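Local structure of ABC sugar transporter, periplasmic sugar binding protein (Legionella pneumophila subsp. pneumophila, 3ROT) at residues K77-A82 and I87-V92; Q198-L203 and P228-L233; K122-T127 and K159-E164; N137-P140 and G144-K147. The protein probably binds a sugar in the periplasm and hands it to an ABC transporter for uptake, as other periplasmic solute-binding proteins of its family do. All coordinates share one frame; numbering follows the deposited sequence.

Contacts 1, 2 and 4 are largely buried, whereas contact 3 lies at the surface. Contact 1 belongs to the lobe built on the six-stranded parallel sheet; the other three belong to the lobe with the five-stranded sheet, and the centres of contacts 1 and 3 stand 39 Å apart. Contacts 3 and 4 share a run of chain, since helix 143-158 of contact 4 leads into strand 162-167 of contact 3. Contacts 2 and 4 touch through Q198 OE1 and Q139 NE2, 2.9 Å apart in a probable hydrogen bond. Chemically, contacts 3 and 4 rest on leucine packing, while contacts 1 and 2 each add a direct hydrogen bond.

Contact 1: K77-A82 and I87-V92; sequences KSLQRA and IPVIAV
The helix-to-strand half of a right-handed beta-alpha-beta crossover, formed by strand 64-67, helix 76-85 and strand 89-92, brings L79 and A82 against V89, and A82 against I87. This unit belongs to the six-stranded parallel sheet of one lobe of the periplasmic binding protein fold. Two apolar touches and one backbone bond make up the contact. V89 spreads its two methyls over the helix: CG2 meets A82 CB at 3.7 Å, and CG1 meets L79 CD2 at 4.1 Å. The V89 torsion explains this division, because CG1 lies opposite the backbone N (chi1 -178°) while CG2 sits beside that N, so each branch serves a different helical residue. The L79 and V89 side chains cross at about a right angle, and L79 makes its touch with a branch end although its CB does not point at the strand. Nearer the turn, I87 N donates to A82 O at 3.1 Å, with an N-H...O angle of 153°; the donor stands 23° from the carbonyl plane. This is also where the backbones come closest, the A82 and I87 CA atoms being 5.4 Å apart. L58 of helix 47-59 packs on both A82 and I87, while P103 and N102 lie on L79. V89 is itself tied into the sheet by backbone bonding with L105. The four touching residues are all buried, which implies that the side-chain part of the contact is held by dispersion and exclusion of water, while the I87 N-H gives the A82 carbonyl a polar partner at the chain reversal.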
loop_
_atom_site.group_PDB
_atom_site.type_symbol
_atom_site.label_atom_id
_atom_site.label_comp_id
_atom_site.label_asym_id
_atom_site.label_seq_id
_atom_site.Cartn_x
_atom_site.Cartn_y
_atom_site.Cartn_z
ATOM N N LYS A 77 28.893 -10.559 1.554
ATOM C CA LYS A 77 29.619 -10.604 2.815
ATOM C C LYS A 77 28.786 -11.186 3.949
ATOM O O LYS A 77 29.270 -12.004 4.724
ATOM C CB LYS A 77 30.090 -9.203 3.194
ATOM C CG LYS A 77 31.283 -9.202 4.121
ATOM C CD LYS A 77 32.469 -8.520 3.456
ATOM C CE LYS A 77 32.766 -9.128 2.094
ATOM N NZ LYS A 77 33.870 -8.409 1.392
ATOM N N SER A 78 27.535 -10.752 4.045
ATOM C CA SER A 78 26.637 -11.233 5.088
ATOM C C SER A 78 26.397 -12.732 4.944
ATOM O O SER A 78 26.412 -13.470 5.929
ATOM C CB SER A 78 25.302 -10.492 5.011
ATOM O OG SER A 78 25.498 -9.090 5.095
ATOM N N LEU A 79 26.176 -13.170 3.705
ATOM C CA LEU A 79 25.939 -14.577 3.415
ATOM C C LEU A 79 27.161 -15.408 3.770
ATOM O O LEU A 79 27.046 -16.471 4.376
ATOM C CB LEU A 79 25.603 -14.759 1.933
ATOM C CG LEU A 79 24.221 -14.229 1.540
ATOM C CD1 LEU A 79 24.037 -14.337 0.031
ATOM C CD2 LEU A 79 23.137 -15.017 2.286
ATOM N N GLN A 80 28.330 -14.917 3.377
ATOM C CA GLN A 80 29.573 -15.610 3.668
ATOM C C GLN A 80 29.792 -15.670 5.175
ATOM O O GLN A 80 30.217 -16.696 5.715
ATOM C CB GLN A 80 30.740 -14.902 2.976
ATOM C CG GLN A 80 30.836 -15.219 1.494
ATOM C CD GLN A 80 31.858 -14.359 0.779
ATOM O OE1 GLN A 80 32.890 -14.008 1.344
ATOM N NE2 GLN A 80 31.580 -14.030 -0.478
ATOM N N ARG A 81 29.493 -14.571 5.855
ATOM C CA ARG A 81 29.643 -14.528 7.306
ATOM C C ARG A 81 28.754 -15.611 7.908
ATOM O O ARG A 81 29.213 -16.436 8.700
ATOM C CB ARG A 81 29.225 -13.156 7.846
ATOM C CG ARG A 81 29.314 -13.027 9.361
ATOM C CD ARG A 81 28.771 -11.685 9.837
ATOM N NE ARG A 81 28.493 -11.687 11.273
ATOM C CZ ARG A 81 27.838 -10.721 11.917
ATOM N NH1 ARG A 81 27.384 -9.660 11.257
ATOM N NH2 ARG A 81 27.633 -10.816 13.226
ATOM N N ALA A 82 27.479 -15.605 7.523
ATOM C CA ALA A 82 26.530 -16.591 8.021
ATOM C C ALA A 82 27.065 -17.995 7.789
ATOM O O ALA A 82 26.965 -18.869 8.655
ATOM C CB ALA A 82 25.195 -16.428 7.318
ATOM N N ILE A 87 25.398 -20.867 10.475
ATOM C CA ILE A 87 23.978 -20.566 10.628
ATOM C C ILE A 87 23.340 -20.873 9.273
ATOM O O ILE A 87 23.711 -20.277 8.260
ATOM C CB ILE A 87 23.742 -19.076 10.966
ATOM C CG1 ILE A 87 24.333 -18.757 12.344
ATOM C CG2 ILE A 87 22.245 -18.766 10.961
ATOM C CD1 ILE A 87 24.372 -17.284 12.673
ATOM N N PRO A 88 22.384 -21.814 9.235
ATOM C CA PRO A 88 21.720 -22.178 7.982
ATOM C C PRO A 88 20.961 -21.003 7.381
ATOM O O PRO A 88 20.251 -20.292 8.087
ATOM C CB PRO A 88 20.770 -23.299 8.401
ATOM C CG PRO A 88 21.390 -23.843 9.655
ATOM C CD PRO A 88 21.847 -22.601 10.356
ATOM N N VAL A 89 21.116 -20.801 6.079
ATOM C CA VAL A 89 20.412 -19.726 5.403
ATOM C C VAL A 89 19.703 -20.273 4.174
ATOM O O VAL A 89 20.306 -20.952 3.349
ATOM C CB VAL A 89 21.361 -18.600 4.966
ATOM C CG1 VAL A 89 20.562 -17.491 4.301
ATOM C CG2 VAL A 89 22.112 -18.058 6.173
ATOM N N ILE A 90 18.409 -19.994 4.083
ATOM C CA ILE A 90 17.602 -20.438 2.958
ATOM C C ILE A 90 17.153 -19.212 2.178
ATOM O O ILE A 90 16.759 -18.209 2.766
ATOM C CB ILE A 90 16.370 -21.245 3.444
ATOM C CG1 ILE A 90 16.822 -22.637 3.894
ATOM C CG2 ILE A 90 15.329 -21.364 2.336
ATOM C CD1 ILE A 90 15.679 -23.538 4.333
ATOM N N ALA A 91 17.243 -19.277 0.856
ATOM C CA ALA A 91 16.831 -18.149 0.034
ATOM C C ALA A 91 15.373 -18.343 -0.375
ATOM O O ALA A 91 14.972 -19.435 -0.771
ATOM C CB ALA A 91 17.716 -18.041 -1.211
ATOM N N VAL A 92 14.585 -17.280 -0.260
ATOM C CA VAL A 92 13.187 -17.329 -0.642
ATOM C C VAL A 92 12.827 -16.146 -1.534
ATOM O O VAL A 92 13.421 -15.063 -1.422
ATOM C CB VAL A 92 12.266 -17.318 0.602
ATOM C CG1 VAL A 92 12.567 -18.514 1.481
ATOM C CG2 VAL A 92 12.461 -16.028 1.377
#

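Contact 2: Q198-L203 and P228-L233; sequences QALDPL and PNTVSL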
loop_
_atom_site.group_PDB
_atom_site.type_symbol
_atom_site.label_atom_id
_atom_site.label_comp_id
_atom_site.label_asym_id
_atom_site.label_seq_id
_atom_site.Cartn_x
_atom_site.Cartn_y
_atom_site.Cartn_z
ATOM N N GLN A 198 2.685 -3.904 -7.095
ATOM C CA GLN A 198 2.970 -2.491 -6.815
ATOM C C GLN A 198 2.751 -1.620 -8.053
ATOM O O GLN A 198 2.453 -0.426 -7.943
ATOM C CB GLN A 198 4.405 -2.311 -6.341
ATOM C CG GLN A 198 4.750 -3.057 -5.070
ATOM C CD GLN A 198 6.250 -3.181 -4.904
ATOM O OE1 GLN A 198 6.944 -3.728 -5.776
ATOM N NE2 GLN A 198 6.763 -2.669 -3.796
ATOM N N ALA A 199 2.939 -2.211 -9.230
ATOM C CA ALA A 199 2.719 -1.488 -10.473
ATOM C C ALA A 199 1.228 -1.564 -10.795
ATOM O O ALA A 199 0.623 -0.587 -11.239
ATOM C CB ALA A 199 3.534 -2.113 -11.616
ATOM N N LEU A 200 0.635 -2.729 -10.560
ATOM C CA LEU A 200 -0.780 -2.928 -10.851
ATOM C C LEU A 200 -1.777 -2.075 -10.054
ATOM O O LEU A 200 -2.707 -1.536 -10.643
ATOM C CB LEU A 200 -1.152 -4.409 -10.707
ATOM C CG LEU A 200 -2.585 -4.751 -11.132
ATOM C CD1 LEU A 200 -2.800 -4.378 -12.599
ATOM C CD2 LEU A 200 -2.839 -6.243 -10.929
ATOM N N ASP A 201 -1.608 -1.939 -8.738
ATOM C CA ASP A 201 -2.571 -1.150 -7.953
ATOM C C ASP A 201 -2.874 0.239 -8.518
ATOM O O ASP A 201 -4.035 0.557 -8.815
ATOM C CB ASP A 201 -2.120 -0.984 -6.497
ATOM C CG ASP A 201 -2.115 -2.281 -5.736
ATOM O OD1 ASP A 201 -3.052 -3.094 -5.921
ATOM O OD2 ASP A 201 -1.176 -2.478 -4.933
ATOM N N PRO A 202 -1.846 1.101 -8.644
ATOM C CA PRO A 202 -2.128 2.432 -9.188
ATOM C C PRO A 202 -2.695 2.373 -10.609
ATOM O O PRO A 202 -3.506 3.213 -10.993
ATOM C CB PRO A 202 -0.777 3.146 -9.091
ATOM C CG PRO A 202 0.207 2.048 -9.098
ATOM C CD PRO A 202 -0.431 0.989 -8.249
ATOM N N LEU A 203 -2.279 1.372 -11.382
ATOM C CA LEU A 203 -2.810 1.216 -12.732
ATOM C C LEU A 203 -4.289 0.799 -12.636
ATOM O O LEU A 203 -5.147 1.330 -13.349
ATOM C CB LEU A 203 -2.024 0.161 -13.507
ATOM C CG LEU A 203 -2.654 -0.299 -14.827
ATOM C CD1 LEU A 203 -2.870 0.898 -15.741
ATOM C CD2 LEU A 203 -1.760 -1.349 -15.499
ATOM N N PRO A 228 -5.505 -9.366 -3.111
ATOM C CA PRO A 228 -6.941 -9.074 -3.071
ATOM C C PRO A 228 -7.407 -8.139 -4.183
ATOM O O PRO A 228 -8.389 -8.416 -4.867
ATOM C CB PRO A 228 -7.124 -8.468 -1.681
ATOM C CG PRO A 228 -6.155 -9.290 -0.869
ATOM C CD PRO A 228 -4.922 -9.320 -1.753
ATOM N N ASN A 229 -6.705 -7.028 -4.367
ATOM C CA ASN A 229 -7.088 -6.092 -5.410
ATOM C C ASN A 229 -6.886 -6.699 -6.799
ATOM O O ASN A 229 -7.670 -6.442 -7.710
ATOM C CB ASN A 229 -6.286 -4.801 -5.303
ATOM C CG ASN A 229 -6.930 -3.676 -6.075
ATOM O OD1 ASN A 229 -8.112 -3.377 -5.871
ATOM N ND2 ASN A 229 -6.175 -3.051 -6.976
ATOM N N THR A 230 -5.833 -7.495 -6.958
ATOM C CA THR A 230 -5.544 -8.142 -8.236
ATOM C C THR A 230 -6.680 -9.118 -8.569
ATOM O O THR A 230 -7.155 -9.176 -9.706
ATOM C CB THR A 230 -4.202 -8.919 -8.178
ATOM O OG1 THR A 230 -3.140 -8.014 -7.828
ATOM C CG2 THR A 230 -3.882 -9.566 -9.537
ATOM N N VAL A 231 -7.121 -9.868 -7.567
ATOM C CA VAL A 231 -8.208 -10.829 -7.746
ATOM C C VAL A 231 -9.495 -10.098 -8.127
ATOM O O VAL A 231 -10.264 -10.558 -8.970
ATOM C CB VAL A 231 -8.435 -11.646 -6.445
ATOM C CG1 VAL A 231 -9.687 -12.500 -6.562
ATOM C CG2 VAL A 231 -7.225 -12.532 -6.185
ATOM N N SER A 232 -9.723 -8.949 -7.510
ATOM C CA SER A 232 -10.919 -8.180 -7.814
ATOM C C SER A 232 -10.887 -7.699 -9.257
ATOM O O SER A 232 -11.893 -7.767 -9.960
ATOM C CB SER A 232 -11.041 -6.978 -6.881
ATOM O OG SER A 232 -12.226 -6.264 -7.168
ATOM N N LEU A 233 -9.731 -7.209 -9.695
ATOM C CA LEU A 233 -9.593 -6.717 -11.059
ATOM C C LEU A 233 -9.761 -7.854 -12.058
ATOM O O LEU A 233 -10.245 -7.641 -13.171
ATOM C CB LEU A 233 -8.235 -6.029 -11.237
ATOM C CG LEU A 233 -8.121 -4.701 -10.476
ATOM C CD1 LEU A 233 -6.658 -4.320 -10.328
ATOM C CD2 LEU A 233 -8.909 -3.605 -11.204
HETATM O O HOH W 1 -6.499 -0.329 -7.490
#
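The helical segments 198-203 and 228-233 run 55° from parallel, with axes approaching to 10.1 Å; L200 faces T230 and D201 faces N229, the CA atoms of the latter pair being 7.2 Å apart. Helix 197-208 is kinked here because the P202 N has no bond to the preceding turn. L200 points at the second helix and places CD2 against the T230 side chain, 3.6 Å from OG1 and 3.8 Å from CG2, the two side chains crossing at about a right angle. T230 OG1 is hydrogen-bonded to T227 OG1. L200 and L233 meet tip to tip, CG to CD1. Beside this mainly apolar packing, N229 ND2 donates to D201 OD1 at 3.3 Å. That bond is long and bent (138°), reaching the anti side of the carboxylate, whose plane is turned 50° from the amide. A water accepts from N229 ND2 at 2.8 Å and donates to D201 O, so ND2 is joined to D201 twice, directly at the carboxylate and through the water at the backbone O. P228 and N229 also pack on the second subunit. With L200 touching C194 of strand 191-194 and V221 of strand 220-224, the pair is typical of neighbouring helices packed on a parallel sheet in a Rossmann-like alpha/beta lobe.

Contact 3: K122-T127 and K159-E164; sequences KALELT and KGIFFE
L124 and K159 meet at a slant, the leucine's CD1 branch pushing against the aliphatic base of the lysine. L124 CD1 lies 3.2 Å from K159 CG, tighter than usual van der Waals contact, and 4.0 Å from K159 CB. So short a carbon pair at an exposed lysine makes the exact placing of these two atoms doubtful, while the 4.0 Å to K159 CB is an ordinary contact. The K159 CB points at the helix; a turn about CB-CG (chi2 -56°) then carries the amino end away from the helical segment, leaving only the first carbons in the contact. The other branch of L124 turns to the loop before the strand, where CD2 approaches I161 CG1 at 4.2 Å. One leucine therefore spans both partners, a methyl for each. The segments belong to the five-stranded lobe of the periplasmic binding protein fold: 122-127 closes helix 112-126, whereas the segment 159-164 passes from the end of helix 143-158 into the edge strand 162-167. Between K159 and I161 the chain turns at G160, whose positive phi (70°) ends helix 143-158 in a Schellman motif and separates the two residues that touch L124. I155 and L156 of that same helix also pack on L124, and A130 lies against both L124 and I161. No hydrogen bond joins the segments, and their closest CA atoms, those of L124 and K159, remain 8.8 Å apart.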
loop_
_atom_site.group_PDB
_atom_site.type_symbol
_atom_site.label_atom_id
_atom_site.label_comp_id
_atom_site.label_asym_id
_atom_site.label_seq_id
_atom_site.Cartn_x
_atom_site.Cartn_y
_atom_site.Cartn_z
ATOM N N LYS A 122 1.128 -16.590 -22.381
ATOM C CA LYS A 122 -0.293 -16.568 -22.059
ATOM C C LYS A 122 -0.959 -15.301 -22.602
ATOM O O LYS A 122 -2.074 -15.348 -23.123
ATOM C CB LYS A 122 -0.487 -16.670 -20.539
ATOM C CG LYS A 122 -1.929 -16.546 -20.073
ATOM C CD LYS A 122 -2.855 -17.526 -20.769
ATOM C CE LYS A 122 -2.315 -18.942 -20.706
ATOM N NZ LYS A 122 -1.974 -19.327 -19.316
ATOM N N ALA A 123 -0.271 -14.171 -22.481
ATOM C CA ALA A 123 -0.795 -12.901 -22.971
ATOM C C ALA A 123 -0.985 -12.941 -24.492
ATOM O O ALA A 123 -1.926 -12.360 -25.021
ATOM C CB ALA A 123 0.152 -11.762 -22.590
ATOM N N LEU A 124 -0.088 -13.627 -25.193
ATOM C CA LEU A 124 -0.192 -13.713 -26.645
ATOM C C LEU A 124 -1.333 -14.632 -27.049
ATOM O O LEU A 124 -1.902 -14.487 -28.128
ATOM C CB LEU A 124 1.124 -14.197 -27.255
ATOM C CG LEU A 124 2.309 -13.256 -27.025
ATOM C CD1 LEU A 124 3.483 -13.706 -27.867
ATOM C CD2 LEU A 124 1.925 -11.834 -27.396
ATOM N N GLU A 125 -1.670 -15.571 -26.174
ATOM C CA GLU A 125 -2.769 -16.495 -26.429
ATOM C C GLU A 125 -4.092 -15.771 -26.182
ATOM O O GLU A 125 -4.998 -15.791 -27.015
ATOM C CB GLU A 125 -2.677 -17.704 -25.498
ATOM C CG GLU A 125 -3.772 -18.730 -25.703
ATOM C CD GLU A 125 -3.871 -19.725 -24.557
ATOM O OE1 GLU A 125 -2.816 -20.191 -24.076
ATOM O OE2 GLU A 125 -5.008 -20.050 -24.142
ATOM N N LEU A 126 -4.191 -15.128 -25.023
ATOM C CA LEU A 126 -5.399 -14.416 -24.645
ATOM C C LEU A 126 -5.592 -13.088 -25.367
ATOM O O LEU A 126 -6.716 -12.605 -25.478
ATOM C CB LEU A 126 -5.411 -14.192 -23.128
ATOM C CG LEU A 126 -5.340 -15.478 -22.295
ATOM C CD1 LEU A 126 -5.419 -15.131 -20.812
ATOM C CD2 LEU A 126 -6.477 -16.413 -22.680
ATOM N N THR A 127 -4.503 -12.501 -25.859
ATOM C CA THR A 127 -4.573 -11.227 -26.570
ATOM C C THR A 127 -3.954 -11.355 -27.974
ATOM O O THR A 127 -2.869 -10.831 -28.240
ATOM C CB THR A 127 -3.850 -10.109 -25.775
ATOM O OG1 THR A 127 -4.457 -9.971 -24.477
ATOM C CG2 THR A 127 -3.949 -8.779 -26.508
ATOM N N LYS A 159 7.699 -13.121 -31.441
ATOM C CA LYS A 159 6.499 -12.909 -32.236
ATOM C C LYS A 159 6.464 -11.565 -32.956
ATOM O O LYS A 159 5.496 -11.249 -33.647
ATOM C CB LYS A 159 5.274 -13.055 -31.337
ATOM C CG LYS A 159 5.342 -14.291 -30.455
ATOM C CD LYS A 159 5.531 -15.561 -31.279
ATOM C CE LYS A 159 5.647 -16.792 -30.385
ATOM N NZ LYS A 159 5.738 -18.055 -31.180
ATOM N N GLY A 160 7.521 -10.778 -32.800
ATOM C CA GLY A 160 7.568 -9.488 -33.459
ATOM C C GLY A 160 6.609 -8.457 -32.897
ATOM O O GLY A 160 6.062 -7.634 -33.636
ATOM N N ILE A 161 6.391 -8.506 -31.586
ATOM C CA ILE A 161 5.515 -7.550 -30.920
ATOM C C ILE A 161 6.421 -6.450 -30.382
ATOM O O ILE A 161 7.403 -6.731 -29.697
ATOM C CB ILE A 161 4.770 -8.188 -29.730
ATOM C CG1 ILE A 161 4.027 -9.454 -30.177
ATOM C CG2 ILE A 161 3.795 -7.179 -29.142
ATOM C CD1 ILE A 161 2.928 -9.214 -31.189
ATOM N N PHE A 162 6.110 -5.203 -30.714
ATOM C CA PHE A 162 6.901 -4.073 -30.243
ATOM C C PHE A 162 6.714 -3.974 -28.731
ATOM O O PHE A 162 5.622 -4.214 -28.223
ATOM C CB PHE A 162 6.425 -2.776 -30.900
ATOM C CG PHE A 162 6.554 -2.764 -32.393
ATOM C CD1 PHE A 162 7.791 -2.982 -33.004
ATOM C CD2 PHE A 162 5.449 -2.503 -33.196
ATOM C CE1 PHE A 162 7.923 -2.937 -34.396
ATOM C CE2 PHE A 162 5.570 -2.455 -34.590
ATOM C CZ PHE A 162 6.809 -2.672 -35.189
ATOM N N PHE A 163 7.769 -3.608 -28.013
ATOM C CA PHE A 163 7.668 -3.511 -26.561
ATOM C C PHE A 163 8.696 -2.565 -25.972
ATOM O O PHE A 163 9.703 -2.252 -26.604
ATOM C CB PHE A 163 7.841 -4.899 -25.936
ATOM C CG PHE A 163 9.226 -5.468 -26.100
ATOM C CD1 PHE A 163 10.264 -5.066 -25.261
ATOM C CD2 PHE A 163 9.501 -6.387 -27.111
ATOM C CE1 PHE A 163 11.560 -5.568 -25.426
ATOM C CE2 PHE A 163 10.795 -6.894 -27.285
ATOM C CZ PHE A 163 11.824 -6.482 -26.440
ATOM N N GLU A 164 8.437 -2.125 -24.745
ATOM C CA GLU A 164 9.346 -1.229 -24.047
ATOM C C GLU A 164 9.169 -1.438 -22.548
ATOM O O GLU A 164 8.057 -1.685 -22.085
ATOM C CB GLU A 164 9.042 0.228 -24.422
ATOM C CG GLU A 164 10.163 1.219 -24.087
ATOM C CD GLU A 164 9.994 2.573 -24.781
ATOM O OE1 GLU A 164 9.878 2.601 -26.028
ATOM O OE2 GLU A 164 9.984 3.612 -24.081
#

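Contact 4: N137-P140 and G144-K147; sequences NPQP and GLEK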
loop_
_atom_site.group_PDB
_atom_site.type_symbol
_atom_site.label_atom_id
_atom_site.label_comp_id
_atom_site.label_asym_id
_atom_site.label_seq_id
_atom_site.Cartn_x
_atom_site.Cartn_y
_atom_site.Cartn_z
ATOM N N ASN A 137 8.183 -1.764 -14.544
ATOM C CA ASN A 137 9.109 -2.219 -13.515
ATOM C C ASN A 137 9.059 -1.262 -12.335
ATOM O O ASN A 137 9.393 -0.080 -12.463
ATOM C CB ASN A 137 10.544 -2.274 -14.055
ATOM C CG ASN A 137 11.452 -3.171 -13.217
ATOM O OD1 ASN A 137 11.316 -3.242 -11.994
ATOM N ND2 ASN A 137 12.388 -3.853 -13.875
ATOM N N PRO A 138 8.620 -1.751 -11.169
ATOM C CA PRO A 138 8.568 -0.842 -10.026
ATOM C C PRO A 138 9.857 -0.831 -9.222
ATOM O O PRO A 138 10.016 -0.011 -8.316
ATOM C CB PRO A 138 7.387 -1.374 -9.223
ATOM C CG PRO A 138 7.510 -2.840 -9.423
ATOM C CD PRO A 138 7.828 -2.968 -10.907
ATOM N N GLN A 139 10.776 -1.738 -9.550
ATOM C CA GLN A 139 12.032 -1.812 -8.821
ATOM C C GLN A 139 13.271 -2.149 -9.631
ATOM O O GLN A 139 13.766 -3.276 -9.569
ATOM C CB GLN A 139 11.938 -2.829 -7.683
ATOM C CG GLN A 139 10.972 -2.487 -6.587
ATOM C CD GLN A 139 10.912 -3.580 -5.540
ATOM O OE1 GLN A 139 11.908 -3.877 -4.876
ATOM N NE2 GLN A 139 9.746 -4.196 -5.394
ATOM N N PRO A 140 13.785 -1.189 -10.412
ATOM C CA PRO A 140 14.992 -1.521 -11.172
ATOM C C PRO A 140 16.046 -1.901 -10.121
ATOM O O PRO A 140 16.073 -1.331 -9.029
ATOM C CB PRO A 140 15.312 -0.210 -11.888
ATOM C CG PRO A 140 13.949 0.359 -12.139
ATOM C CD PRO A 140 13.262 0.133 -10.800
ATOM N N GLY A 144 15.314 -10.310 -9.433
ATOM C CA GLY A 144 14.234 -11.235 -9.732
ATOM C C GLY A 144 13.346 -10.629 -10.805
ATOM O O GLY A 144 12.981 -11.293 -11.779
ATOM N N LEU A 145 13.003 -9.355 -10.639
ATOM C CA LEU A 145 12.160 -8.697 -11.618
ATOM C C LEU A 145 12.868 -8.546 -12.969
ATOM O O LEU A 145 12.214 -8.536 -14.004
ATOM C CB LEU A 145 11.694 -7.337 -11.084
ATOM C CG LEU A 145 10.980 -7.388 -9.727
ATOM C CD1 LEU A 145 10.363 -6.029 -9.426
ATOM C CD2 LEU A 145 9.902 -8.471 -9.740
ATOM N N GLU A 146 14.198 -8.439 -12.969
ATOM C CA GLU A 146 14.929 -8.323 -14.237
ATOM C C GLU A 146 14.731 -9.621 -15.024
ATOM O O GLU A 146 14.536 -9.601 -16.242
ATOM C CB GLU A 146 16.430 -8.089 -14.003
ATOM C CG GLU A 146 16.739 -6.937 -13.067
ATOM C CD GLU A 146 18.227 -6.627 -12.955
ATOM O OE1 GLU A 146 19.049 -7.574 -12.925
ATOM O OE2 GLU A 146 18.570 -5.425 -12.876
ATOM N N LYS A 147 14.773 -10.751 -14.326
ATOM C CA LYS A 147 14.580 -12.045 -14.975
ATOM C C LYS A 147 13.169 -12.152 -15.553
ATOM O O LYS A 147 12.983 -12.692 -16.649
ATOM C CB LYS A 147 14.825 -13.190 -13.987
ATOM C CG LYS A 147 16.280 -13.355 -13.569
ATOM C CD LYS A 147 17.145 -13.716 -14.760
ATOM C CE LYS A 147 18.587 -13.999 -14.348
ATOM N NZ LYS A 147 19.430 -14.383 -15.525
#
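L145 lays its CD1 methyl over the chain turn at 137-140, meeting N137 OD1 at 3.9 Å, Q139 CB at 4.0 Å and P138 CD at 4.2 Å. The turn leads from strand 132-137 into helix 143-158, a beta-to-alpha connection of the five-stranded lobe in the periplasmic binding protein fold. With chi1 at -55°, L145 CG stands beside its own backbone N and opposite the carbonyl carbon, and the side chain leaves the first turn of the helix pointing at the loop. N137 and L145 cross obliquely. N137 is bonded at both ends of its amide, which fixes its rotation: ND2 hydrogen-bonds E165 OE2, and OD1 accepts within the loop. Q139 is tied through NE2, which hydrogen-bonds Q198 OE1, and it packs on N45. The loop thus probably borders the cleft between the lobes, where relatives bind their sugar; a glycerol about 5 Å from the L145 side chain, probably from the crystallisation liquor, is consistent with this but no evidence of a ligand. An Asx turn sets the bend of the chain: Q139 N donates to N137 OD1 at 2.9 Å, with an N-H...O angle of 147° and the nitrogen tilted 22° from the plane of the side-chain carbonyl.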